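Local coordinates for endoglycosidase (Bacteroides thetaiotaomicron, PDB 6Q64), which probably hydrolyses O-glycosyl bonds as a family 18 glycoside hydrolase, an endoglycosidase linked to complex N-glycan breakdown by gut Bacteroides, at residues 309-314 with 346-351; 73-79 with 330-336. The protein carries 1 engineered substitution. All coordinates share one frame; numbering follows the deposited sequence.

The two contacts show how the closing seam of a (βα)8 barrel is joined to the helical layer outside it. Contact 2 pairs the first strand, 72-76, with the last, 329-333, and contact 1 packs the two helices that precede and follow that last strand. Their centres lie about 13 Å apart and their side chains meet: A351 CB rests 3.5 Å from I330 CD1, L348 CD2 lies 3.6 Å from M335 CE, and I313 CD1 comes to 3.7 Å from T332 CG2. In such barrels the active site lies at the C-terminal strand ends, where contact 2 continues into loops; contact 1 belongs to the outer layer.

Contact 1 (309-314 with 346-351); sequences EGNQIL and KWLRKA
With CG anti to the backbone N (chi1 157°) and the chain extended beyond it, E309 reaches across W347, its CG 3.6 Å from W347 CH2. The indole comes to meet it from the other helix because W347 CG lies beside its own backbone N (chi1 -68°), which swings the six-membered ring toward the loop at 309-310. The two side chains cross at about a right angle. The carboxylate stands nearly perpendicular to the indole, with OE1 in the ring plane at its edge, 3.9 Å from W347 CZ2.

Next along the chain, G310 CA makes an off-centre CH-pi contact with W347, 4.2 Å from the centroid of its six-membered ring and 29° off the ring normal. G310 is the N-cap of helix 311-317. Having no side chain, it lets the ring close on the backbone, and its positive phi suits glycine as well. K346 lays its aliphatic CD over a face of W347, offset toward the rim, while its extended chain carries NZ toward E309.

One turn further on, the packing is aliphatic. I313 CG1 presses on A351 CB at 3.6 Å, and L314 CD2 reaches A351 CA, also at 3.6 Å, so that the alanine is touched by both side chains. Here the two segments come closest, the CA atoms of L314 and A351 being 4.9 Å apart. I313 and A351 both rest on I330, so each helix packs against the strand that lies between them in sequence.

The charged groups lie at one end of the contact: E309 OE1 and K346 NZ approach to 4.0 Å, too far for a salt bridge, and their attraction is probably modest. Cohesion therefore rests mainly on apolar and aromatic packing, the close fit of G310 to W347 and of A351 to I313 and L314 doing the work without directional bonds between the segments.

Contact 2 (73-79 with 330-336); sequences GFGWFGN and IGTYHME
F74 and I330 open the backbone pairing: F74 N donates to I330 O at 3.0 Å. The next firm bond, W76 N to T332 O, is straighter, its angle at the hydrogen 160°. M335 N then bonds W76 O at 3.2 Å, extending the pairing past the end of strand 329-333.

Aromatic contacts line one face of this sheet. The CE3 edge of W76 meets Y333, 3.9 Å from CB, and the two side chains cross at about a right angle; F74 CZ sits over a face of W76, offset toward the rim. These strands are the first and last of a TIM barrel, and their parallel pairing closes the cylinder, with F74, W76 and Y333 directed to its interior. On the outward face, where I330 and T332 point, the selenomethionine M335 bends back along strand 72-76. Its SE lies 3.7 Å from G75 CA, beside a residue with no side chain to obstruct it, and makes an oblique Met-aromatic contact with F77.

A carboxylate supplies the last polar grip. E336 is bent at chi2 (-90°), which turns its acid group back to the loop after strand 72-76. There G78 N donates to E336 OE2 at 2.9 Å, from above the carboxylate plane, while F77 CD1 packs 4.0 Å from the same oxygen.

Contact 1 (309-314 with 346-351)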
ATOM      1  N   GLU A 309      -2.471  23.320  11.109  1.00 97.28           N
ATOM      2  CA  GLU A 309      -3.420  22.221  11.031  1.00 92.56           C
ATOM      3  C   GLU A 309      -2.783  21.092  10.201  1.00 86.67           C
ATOM      4  O   GLU A 309      -1.973  21.410   9.297  1.00 79.48           O
ATOM      5  CB  GLU A 309      -4.721  22.808  10.473  1.00 94.80           C
ATOM      6  CG  GLU A 309      -5.663  21.816   9.804  1.00 97.82           C
ATOM      7  CD  GLU A 309      -7.007  22.415   9.398  1.00 98.04           C
ATOM      8  OE1 GLU A 309      -7.063  23.194   8.415  1.00 93.39           O
ATOM      9  OE2 GLU A 309      -7.982  22.128  10.098  1.00 98.51           O
ATOM     10  N   GLY A 310      -3.128  19.831  10.471  1.00 83.57           N
ATOM     11  CA  GLY A 310      -2.624  18.668   9.694  1.00 85.57           C
ATOM     12  C   GLY A 310      -1.251  18.147  10.160  1.00 85.58           C
ATOM     13  O   GLY A 310      -0.515  17.480   9.341  1.00 72.69           O
ATOM     14  N   ASN A 311      -0.894  18.400  11.428  1.00 81.65           N
ATOM     15  CA  ASN A 311       0.479  18.166  11.942  1.00 76.89           C
ATOM     16  C   ASN A 311       0.746  16.649  12.062  1.00 69.57           C
ATOM     17  O   ASN A 311       1.891  16.291  11.868  1.00 72.72           O
ATOM     18  CB  ASN A 311       0.779  19.027  13.174  1.00 73.42           C
ATOM     19  CG  ASN A 311      -0.022  18.630  14.378  1.00 76.63           C
ATOM     20  OD1 ASN A 311      -1.043  17.969  14.235  1.00 77.69           O
ATOM     21  ND2 ASN A 311       0.454  18.998  15.562  1.00 79.36           N
ATOM     22  N   GLN A 312      -0.262  15.788  12.230  1.00 67.97           N
ATOM     23  CA  GLN A 312      -0.130  14.302  12.144  1.00 66.35           C
ATOM     24  C   GLN A 312       0.503  13.965  10.799  1.00 65.37           C
ATOM     25  O   GLN A 312       1.650  13.524  10.788  1.00 71.46           O
ATOM     26  CB  GLN A 312      -1.451  13.546  12.352  1.00 69.54           C
ATOM     27  CG  GLN A 312      -1.338  12.023  12.348  1.00 68.94           C
ATOM     28  CD  GLN A 312      -2.537  11.266  12.897  1.00 71.94           C
ATOM     29  OE1 GLN A 312      -3.632  11.169  12.326  1.00 71.60           O
ATOM     30  NE2 GLN A 312      -2.325  10.642  14.033  1.00 72.98           N
ATOM     31  N   ILE A 313      -0.167  14.188   9.679  1.00 70.49           N
ATOM     32  CA  ILE A 313       0.362  13.722   8.356  1.00 69.00           C
ATOM     33  C   ILE A 313       1.696  14.417   8.027  1.00 67.25           C
ATOM     34  O   ILE A 313       2.501  13.875   7.241  1.00 68.80           O
ATOM     35  CB  ILE A 313      -0.662  13.900   7.225  1.00 71.91           C
ATOM     36  CG1 ILE A 313      -0.218  13.134   5.973  1.00 70.17           C
ATOM     37  CG2 ILE A 313      -0.907  15.376   6.958  1.00 74.21           C
ATOM     38  CD1 ILE A 313      -1.335  12.778   5.016  1.00 69.00           C
ATOM     39  N   LEU A 314       1.969  15.588   8.572  1.00 68.20           N
ATOM     40  CA  LEU A 314       3.186  16.304   8.119  1.00 70.22           C
ATOM     41  C   LEU A 314       4.351  15.791   8.945  1.00 75.84           C
ATOM     42  O   LEU A 314       5.464  15.718   8.387  1.00 78.02           O
ATOM     43  CB  LEU A 314       3.009  17.818   8.264  1.00 72.40           C
ATOM     44  CG  LEU A 314       1.852  18.426   7.474  1.00 70.58           C
ATOM     45  CD1 LEU A 314       1.737  19.906   7.762  1.00 74.91           C
ATOM     46  CD2 LEU A 314       2.032  18.189   5.994  1.00 70.10           C
ATOM     47  N   LYS A 346      -5.173  17.946  -0.843  1.00 72.17           N
ATOM     48  CA  LYS A 346      -4.466  19.020  -0.112  1.00 73.99           C
ATOM     49  C   LYS A 346      -3.364  18.373   0.722  1.00 75.56           C
ATOM     50  O   LYS A 346      -2.187  18.765   0.583  1.00 73.54           O
ATOM     51  CB  LYS A 346      -5.458  19.776   0.781  1.00 72.58           C
ATOM     52  CG  LYS A 346      -4.875  20.935   1.575  1.00 70.86           C
ATOM     53  CD  LYS A 346      -5.858  21.489   2.549  1.00 72.39           C
ATOM     54  CE  LYS A 346      -5.332  22.650   3.370  1.00 76.11           C
ATOM     55  NZ  LYS A 346      -6.270  22.966   4.490  1.00 79.68           N
ATOM     56  N   TRP A 347      -3.771  17.432   1.570  1.00 74.75           N
ATOM     57  CA  TRP A 347      -2.958  16.953   2.710  1.00 73.68           C
ATOM     58  C   TRP A 347      -1.878  16.019   2.184  1.00 73.68           C
ATOM     59  O   TRP A 347      -0.692  16.261   2.431  1.00 69.45           O
ATOM     60  CB  TRP A 347      -3.862  16.287   3.735  1.00 72.65           C
ATOM     61  CG  TRP A 347      -4.748  17.294   4.391  1.00 74.15           C
ATOM     62  CD1 TRP A 347      -6.107  17.313   4.400  1.00 76.88           C
ATOM     63  CD2 TRP A 347      -4.333  18.451   5.126  1.00 76.12           C
ATOM     64  NE1 TRP A 347      -6.570  18.373   5.130  1.00 75.45           N
ATOM     65  CE2 TRP A 347      -5.504  19.101   5.572  1.00 75.05           C
ATOM     66  CE3 TRP A 347      -3.087  18.973   5.494  1.00 79.83           C
ATOM     67  CZ2 TRP A 347      -5.465  20.266   6.331  1.00 77.35           C
ATOM     68  CZ3 TRP A 347      -3.044  20.130   6.238  1.00 83.13           C
ATOM     69  CH2 TRP A 347      -4.223  20.779   6.627  1.00 81.23           C
ATOM     70  N   LEU A 348      -2.267  15.021   1.404  1.00 72.22           N
ATOM     71  CA  LEU A 348      -1.258  14.143   0.779  1.00 71.19           C
ATOM     72  C   LEU A 348      -0.205  14.983   0.023  1.00 70.57           C
ATOM     73  O   LEU A 348       0.990  14.739   0.223  1.00 75.71           O
ATOM     74  CB  LEU A 348      -1.965  13.123  -0.112  1.00 72.12           C
ATOM     75  CG  LEU A 348      -1.070  11.990  -0.607  1.00 76.20           C
ATOM     76  CD1 LEU A 348      -0.456  11.211   0.557  1.00 77.64           C
ATOM     77  CD2 LEU A 348      -1.844  11.057  -1.532  1.00 78.01           C
ATOM     78  N   ARG A 349      -0.599  15.949  -0.807  1.00 73.79           N
ATOM     79  CA  ARG A 349       0.356  16.715  -1.664  1.00 71.86           C
ATOM     80  C   ARG A 349       1.340  17.526  -0.796  1.00 66.37           C
ATOM     81  O   ARG A 349       2.573  17.616  -1.114  1.00 61.75           O
ATOM     82  CB  ARG A 349      -0.423  17.689  -2.541  1.00 74.83           C
ATOM     83  CG  ARG A 349      -0.741  17.193  -3.939  1.00 81.89           C
ATOM     84  CD  ARG A 349      -1.250  18.364  -4.762  1.00 84.79           C
ATOM     85  NE  ARG A 349      -2.362  17.972  -5.600  1.00 86.74           N
ATOM     86  CZ  ARG A 349      -2.238  17.375  -6.781  1.00 87.06           C
ATOM     87  NH1 ARG A 349      -1.039  17.110  -7.282  1.00 82.85           N
ATOM     88  NH2 ARG A 349      -3.322  17.056  -7.472  1.00 83.93           N
ATOM     89  N   LYS A 350       0.777  18.170   0.216  1.00 60.05           N
ATOM     90  CA  LYS A 350       1.533  18.984   1.172  1.00 63.81           C
ATOM     91  C   LYS A 350       2.518  18.059   1.889  1.00 66.03           C
ATOM     92  O   LYS A 350       3.725  18.374   1.918  1.00 69.59           O
ATOM     93  CB  LYS A 350       0.582  19.640   2.173  1.00 64.00           C
ATOM     94  CG  LYS A 350       1.145  20.879   2.855  1.00 65.52           C
ATOM     95  CD  LYS A 350       0.162  21.456   3.808  1.00 69.71           C
ATOM     96  CE  LYS A 350      -0.009  22.945   3.628  1.00 78.30           C
ATOM     97  NZ  LYS A 350       1.084  23.667   4.336  1.00 87.82           N
ATOM     98  N   ALA A 351       2.012  16.957   2.439  1.00 66.56           N
ATOM     99  CA  ALA A 351       2.808  15.983   3.214  1.00 63.34           C
ATOM    100  C   ALA A 351       4.025  15.602   2.378  1.00 62.08           C
ATOM    101  O   ALA A 351       5.136  15.849   2.846  1.00 64.61           O
ATOM    102  CB  ALA A 351       1.975  14.797   3.592  1.00 64.55           C
TER

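Contact 2 (73-79 with 330-336)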
ATOM      1  N   GLY A  73       4.724   7.923  -1.581  1.00 67.88           N
ATOM      2  CA  GLY A  73       3.328   8.293  -1.315  1.00 63.23           C
ATOM      3  C   GLY A  73       2.470   7.110  -1.657  1.00 62.28           C
ATOM      4  O   GLY A  73       2.701   6.533  -2.732  1.00 70.12           O
ATOM      5  N   PHE A  74       1.565   6.754  -0.755  1.00 59.86           N
ATOM      6  CA  PHE A  74       0.727   5.545  -0.835  1.00 61.33           C
ATOM      7  C   PHE A  74      -0.687   5.905  -0.363  1.00 64.41           C
ATOM      8  O   PHE A  74      -0.913   6.962   0.266  1.00 68.47           O
ATOM      9  CB  PHE A  74       1.398   4.452   0.004  1.00 65.51           C
ATOM     10  CG  PHE A  74       0.487   3.326   0.446  1.00 63.27           C
ATOM     11  CD1 PHE A  74       0.290   2.222  -0.361  1.00 62.18           C
ATOM     12  CD2 PHE A  74      -0.168   3.390   1.662  1.00 60.56           C
ATOM     13  CE1 PHE A  74      -0.568   1.213   0.029  1.00 65.72           C
ATOM     14  CE2 PHE A  74      -1.027   2.383   2.045  1.00 64.73           C
ATOM     15  CZ  PHE A  74      -1.235   1.303   1.223  1.00 67.27           C
ATOM     16  N   GLY A  75      -1.646   5.029  -0.636  1.00 64.96           N
ATOM     17  CA  GLY A  75      -2.933   5.071   0.078  1.00 64.90           C
ATOM     18  C   GLY A  75      -3.792   3.874  -0.283  1.00 67.91           C
ATOM     19  O   GLY A  75      -3.506   3.147  -1.283  1.00 69.36           O
ATOM     20  N   TRP A  76      -4.923   3.795   0.431  1.00 72.02           N
ATOM     21  CA  TRP A  76      -6.034   2.876   0.119  1.00 78.93           C
ATOM     22  C   TRP A  76      -7.075   3.649  -0.678  1.00 78.81           C
ATOM     23  O   TRP A  76      -7.833   4.412  -0.051  1.00 82.62           O
ATOM     24  CB  TRP A  76      -6.582   2.272   1.417  1.00 87.16           C
ATOM     25  CG  TRP A  76      -5.649   1.241   1.969  1.00 91.32           C
ATOM     26  CD1 TRP A  76      -5.409   0.002   1.455  1.00 91.68           C
ATOM     27  CD2 TRP A  76      -4.767   1.397   3.092  1.00 91.20           C
ATOM     28  NE1 TRP A  76      -4.444  -0.629   2.190  1.00 97.08           N
ATOM     29  CE2 TRP A  76      -4.038   0.198   3.204  1.00 93.10           C
ATOM     30  CE3 TRP A  76      -4.549   2.418   4.023  1.00 91.14           C
ATOM     31  CZ2 TRP A  76      -3.108  -0.008   4.218  1.00 88.85           C
ATOM     32  CZ3 TRP A  76      -3.621   2.222   5.018  1.00 90.29           C
ATOM     33  CH2 TRP A  76      -2.912   1.025   5.109  1.00 89.73           C
ATOM     34  N   PHE A  77      -7.095   3.419  -1.994  1.00 81.12           N
ATOM     35  CA  PHE A  77      -7.983   4.060  -3.005  1.00 80.74           C
ATOM     36  C   PHE A  77      -9.313   3.312  -3.145  1.00 84.18           C
ATOM     37  O   PHE A  77      -9.371   2.190  -3.736  1.00 88.54           O
ATOM     38  CB  PHE A  77      -7.258   4.086  -4.349  1.00 81.58           C
ATOM     39  CG  PHE A  77      -7.879   4.977  -5.395  1.00 87.71           C
ATOM     40  CD1 PHE A  77      -8.232   6.283  -5.104  1.00 89.14           C
ATOM     41  CD2 PHE A  77      -8.077   4.525  -6.688  1.00 90.67           C
ATOM     42  CE1 PHE A  77      -8.776   7.103  -6.076  1.00 86.72           C
ATOM     43  CE2 PHE A  77      -8.615   5.353  -7.658  1.00 86.19           C
ATOM     44  CZ  PHE A  77      -8.974   6.631  -7.345  1.00 85.73           C
ATOM     45  N   GLY A  78     -10.382   3.926  -2.639  1.00 88.74           N
ATOM     46  CA  GLY A  78     -11.763   3.417  -2.780  1.00 94.47           C
ATOM     47  C   GLY A  78     -12.520   4.096  -3.914  1.00 96.35           C
ATOM     48  O   GLY A  78     -12.138   5.222  -4.265  1.00 93.34           O
ATOM     49  N   ASN A  79     -13.558   3.426  -4.442  1.00103.70           N
ATOM     50  CA  ASN A  79     -14.496   3.887  -5.508  1.00107.61           C
ATOM     51  C   ASN A  79     -13.705   4.068  -6.802  1.00103.64           C
ATOM     52  O   ASN A  79     -13.853   5.125  -7.457  1.00105.13           O
ATOM     53  CB  ASN A  79     -15.230   5.198  -5.172  1.00119.50           C
ATOM     54  CG  ASN A  79     -15.883   5.236  -3.800  1.00124.62           C
ATOM     55  OD1 ASN A  79     -15.273   5.650  -2.799  1.00114.13           O
ATOM     56  ND2 ASN A  79     -17.147   4.841  -3.757  1.00127.08           N
ATOM     57  N   ILE A 330       4.514   7.682   3.515  1.00 63.65           N
ATOM     58  CA  ILE A 330       3.226   7.956   4.198  1.00 66.09           C
ATOM     59  C   ILE A 330       2.094   7.624   3.232  1.00 63.11           C
ATOM     60  O   ILE A 330       2.358   7.545   2.020  1.00 65.39           O
ATOM     61  CB  ILE A 330       3.155   9.419   4.647  1.00 68.78           C
ATOM     62  CG1 ILE A 330       3.238  10.354   3.447  1.00 71.69           C
ATOM     63  CG2 ILE A 330       4.243   9.729   5.658  1.00 71.80           C
ATOM     64  CD1 ILE A 330       2.142  11.346   3.460  1.00 82.41           C
ATOM     65  N   GLY A 331       0.904   7.432   3.787  1.00 59.48           N
ATOM     66  CA  GLY A 331      -0.334   7.168   3.047  1.00 64.75           C
ATOM     67  C   GLY A 331      -1.576   7.546   3.847  1.00 64.18           C
ATOM     68  O   GLY A 331      -1.494   7.857   5.040  1.00 62.34           O
ATOM     69  N   THR A 332      -2.724   7.476   3.197  1.00 67.24           N
ATOM     70  CA  THR A 332      -4.032   7.835   3.772  1.00 65.91           C
ATOM     71  C   THR A 332      -4.980   6.689   3.483  1.00 67.05           C
ATOM     72  O   THR A 332      -4.863   6.079   2.408  1.00 63.23           O
ATOM     73  CB  THR A 332      -4.472   9.138   3.127  1.00 67.29           C
ATOM     74  OG1 THR A 332      -4.246   8.841   1.750  1.00 70.91           O
ATOM     75  CG2 THR A 332      -3.677  10.348   3.574  1.00 66.38           C
ATOM     76  N   TYR A 333      -5.804   6.354   4.468  1.00 75.54           N
ATOM     77  CA  TYR A 333      -6.922   5.385   4.336  1.00 77.22           C
ATOM     78  C   TYR A 333      -8.107   6.150   3.752  1.00 79.25           C
ATOM     79  O   TYR A 333      -8.486   7.183   4.339  1.00 73.21           O
ATOM     80  CB  TYR A 333      -7.217   4.756   5.698  1.00 75.16           C
ATOM     81  CG  TYR A 333      -8.402   3.834   5.747  1.00 73.88           C
ATOM     82  CD1 TYR A 333      -8.404   2.625   5.075  1.00 74.64           C
ATOM     83  CD2 TYR A 333      -9.519   4.170   6.491  1.00 78.48           C
ATOM     84  CE1 TYR A 333      -9.500   1.775   5.131  1.00 80.88           C
ATOM     85  CE2 TYR A 333     -10.611   3.324   6.585  1.00 83.36           C
ATOM     86  CZ  TYR A 333     -10.604   2.124   5.898  1.00 86.06           C
ATOM     87  OH  TYR A 333     -11.708   1.323   5.990  1.00 96.63           O
ATOM     88  N   HIS A 334      -8.645   5.651   2.634  1.00 87.70           N
ATOM     89  CA  HIS A 334      -9.673   6.338   1.816  1.00 92.39           C
ATOM     90  C   HIS A 334      -9.062   7.672   1.393  1.00 88.30           C
ATOM     91  O   HIS A 334      -9.521   8.738   1.802  1.00 86.86           O
ATOM     92  CB  HIS A 334     -11.008   6.417   2.585  1.00 98.70           C
ATOM     93  CG  HIS A 334     -11.880   5.209   2.412  1.00106.78           C
ATOM     94  ND1 HIS A 334     -12.334   4.460   3.481  1.00109.24           N
ATOM     95  CD2 HIS A 334     -12.401   4.629   1.306  1.00105.77           C
ATOM     96  CE1 HIS A 334     -13.075   3.463   3.041  1.00111.34           C
ATOM     97  NE2 HIS A 334     -13.125   3.544   1.711  1.00109.43           N
HETATM   98  N   MSE A 335      -7.960   7.558   0.637  1.00 80.65           N
HETATM   99  CA  MSE A 335      -7.171   8.693   0.178  1.00 83.69           C
HETATM  100  C   MSE A 335      -8.029   9.686  -0.606  1.00 87.72           C
HETATM  101  O   MSE A 335      -7.782  10.888  -0.534  1.00 91.17           O
HETATM  102  CB  MSE A 335      -5.990   8.228  -0.682  1.00 78.17           C
HETATM  103  CG  MSE A 335      -6.284   7.062  -1.558  1.00 77.74           C
HETATM  104 SE   MSE A 335      -4.784   6.637  -2.734  1.00 77.34          SE
HETATM  105  CE  MSE A 335      -3.398   7.989  -2.631  1.00 73.58           C
ATOM    106  N   GLU A 336      -9.044   9.169  -1.317  1.00 87.27           N
ATOM    107  CA  GLU A 336      -9.894   9.963  -2.196  1.00 87.25           C
ATOM    108  C   GLU A 336     -10.775  10.968  -1.437  1.00 84.58           C
ATOM    109  O   GLU A 336     -11.225  11.909  -2.081  1.00 85.81           O
ATOM    110  CB  GLU A 336     -10.756   9.064  -3.087  1.00 87.02           C
ATOM    111  CG  GLU A 336     -11.857   8.322  -2.356  1.00 93.08           C
ATOM    112  CD  GLU A 336     -11.498   6.945  -1.811  1.00 97.32           C
ATOM    113  OE1 GLU A 336     -12.447   6.144  -1.514  1.00 98.80           O
ATOM    114  OE2 GLU A 336     -10.278   6.671  -1.673  1.00 90.62           O
TER